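Side-chain contact in probable glutamine-binding lipoprotein GlnH (GLNBP) (Mycobacterium tuberculosis, PDB 6H20), which probably binds amino acids such as aspartate, glutamate and asparagine outside the cell and helps to control protein kinase G and glutamate metabolism: residues Thr253-Arg256 with Ile257-Asp260. Numbering follows the deposited sequence.
Sequences TLER and IRND
A salt bridge between Arg256 and Asp260, one helical turn apart, marks the C-terminal end of helix 244-259, away from the amino-acid pocket of this family 3 solute-binding protein. Arg256 NH1 donates its N-H to the syn side of Asp260 OD2 at 2.9 Å, close to the guanidinium plane, although the carboxylate plane is turned 56° from it. The arginine has its CG anti to the backbone N (chi1 -178°) and bends at chi3, which brings the head back beside the helix, where Ile257 CG2 covers one face, 3.5 Å above its plane and toward the rim. The remaining nitrogens are engaged too: NH2 pairs with Glu84 and NE with Asp88, so three carboxylates meet its three nitrogens and fix the rotation of the guanidinium.

As the helix runs out, Glu255 O receives a nearly straight bond from Asn259 ND2 (2.9 Å, 168°) beside a weak one from Asn259 N. Arg256 O accepts from both Asn259 N and Asp260 N. On another flank, Arg258 runs back, extended from CG to NE, over the preceding turn, laying a guanidinium face on Leu254 CB; Arg258 NH1 lies 3.6 Å from Leu254 CB. A water links NH1 to Glu255 OE1, weakly at the carboxylate, whose OE2 is hydrogen-bonded to Tyr285 OH, while Arg258 NH2 reaches Val137 O and Thr136. Leu254 CD2 and Ile257 CD1 meet at 3.9 Å, side by side.

Ile257 and Arg256 pack against helix 77-90, Asp260 OD1 is hydrogen-bonded to Thr262 OG1 at the start of helix 262-270, and Leu254 rests on the loop between strands 132-134 and 139-148.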
loop_
_atom_site.group_PDB
_atom_site.type_symbol
_atom_site.label_atom_id
_atom_site.label_comp_id
_atom_site.label_asym_id
_atom_site.label_seq_id
_atom_site.Cartn_x
_atom_site.Cartn_y
_atom_site.Cartn_z
ATOM N N THR A 253 -4.069 17.834 -3.545
ATOM C CA THR A 253 -3.476 17.615 -2.227
ATOM C C THR A 253 -2.049 17.114 -2.353
ATOM O O THR A 253 -1.154 17.566 -1.624
ATOM C CB THR A 253 -4.298 16.597 -1.424
ATOM O OG1 THR A 253 -5.652 17.059 -1.305
ATOM C CG2 THR A 253 -3.708 16.440 -0.024
ATOM N N LEU A 254 -1.818 16.165 -3.262
ATOM C CA LEU A 254 -0.469 15.630 -3.389
ATOM C C LEU A 254 0.508 16.689 -3.894
ATOM O O LEU A 254 1.642 16.759 -3.415
ATOM C CB LEU A 254 -0.465 14.376 -4.264
ATOM C CG LEU A 254 -1.277 13.230 -3.651
ATOM C CD1 LEU A 254 -1.268 11.986 -4.539
ATOM C CD2 LEU A 254 -0.797 12.884 -2.222
ATOM N N GLU A 255 0.092 17.532 -4.849
ATOM C CA GLU A 255 0.943 18.658 -5.241
ATOM C C GLU A 255 1.256 19.547 -4.047
ATOM O O GLU A 255 2.408 19.965 -3.852
ATOM C CB GLU A 255 0.272 19.498 -6.332
ATOM C CG GLU A 255 0.220 18.849 -7.715
ATOM C CD GLU A 255 1.538 18.946 -8.467
ATOM O OE1 GLU A 255 2.459 19.669 -8.010
ATOM O OE2 GLU A 255 1.644 18.306 -9.533
ATOM N N ARG A 256 0.247 19.843 -3.223
ATOM C CA ARG A 256 0.504 20.662 -2.043
ATOM C C ARG A 256 1.553 20.030 -1.140
ATOM O O ARG A 256 2.535 20.684 -0.773
ATOM C CB ARG A 256 -0.774 20.928 -1.255
ATOM C CG ARG A 256 -0.476 21.826 -0.067
ATOM C CD ARG A 256 -1.709 22.138 0.739
ATOM N NE ARG A 256 -2.415 20.976 1.286
ATOM C CZ ARG A 256 -2.038 20.298 2.371
ATOM N NH1 ARG A 256 -0.919 20.620 3.015
ATOM N NH2 ARG A 256 -2.781 19.287 2.812
ATOM N N ILE A 257 1.369 18.761 -0.767
ATOM C CA ILE A 257 2.266 18.186 0.239
ATOM C C ILE A 257 3.658 17.908 -0.320
ATOM O O ILE A 257 4.644 17.925 0.430
ATOM C CB ILE A 257 1.651 16.970 0.958
ATOM C CG1 ILE A 257 1.495 15.778 0.012
ATOM C CG2 ILE A 257 0.343 17.354 1.626
ATOM C CD1 ILE A 257 1.133 14.457 0.757
ATOM N N ARG A 258 3.782 17.640 -1.626
ATOM C CA ARG A 258 5.126 17.475 -2.183
ATOM C C ARG A 258 5.923 18.768 -2.124
ATOM O O ARG A 258 7.156 18.730 -2.051
ATOM C CB ARG A 258 5.075 16.998 -3.631
ATOM C CG ARG A 258 4.551 15.587 -3.807
ATOM C CD ARG A 258 4.833 15.117 -5.220
ATOM N NE ARG A 258 4.053 13.945 -5.598
ATOM C CZ ARG A 258 2.849 13.989 -6.172
ATOM N NH1 ARG A 258 2.254 15.156 -6.431
ATOM N NH2 ARG A 258 2.231 12.861 -6.487
ATOM N N ASN A 259 5.243 19.914 -2.147
ATOM C CA ASN A 259 5.911 21.199 -2.296
ATOM C C ASN A 259 5.930 22.043 -1.030
ATOM O O ASN A 259 6.720 22.992 -0.952
ATOM C CB ASN A 259 5.239 21.986 -3.427
ATOM C CG ASN A 259 5.643 21.473 -4.767
ATOM O OD1 ASN A 259 6.753 21.761 -5.233
ATOM N ND2 ASN A 259 4.786 20.684 -5.391
ATOM N N ASP A 260 5.089 21.746 -0.044
ATOM C CA ASP A 260 5.013 22.578 1.147
ATOM C C ASP A 260 5.753 21.988 2.335
ATOM O O ASP A 260 5.623 22.501 3.448
ATOM C CB ASP A 260 3.563 22.954 1.489
ATOM C CG ASP A 260 2.770 21.832 2.156
ATOM O OD1 ASP A 260 3.297 20.707 2.381
ATOM O OD2 ASP A 260 1.581 22.078 2.482
HETATM O O HOH W 1 4.020 17.625 -6.997
#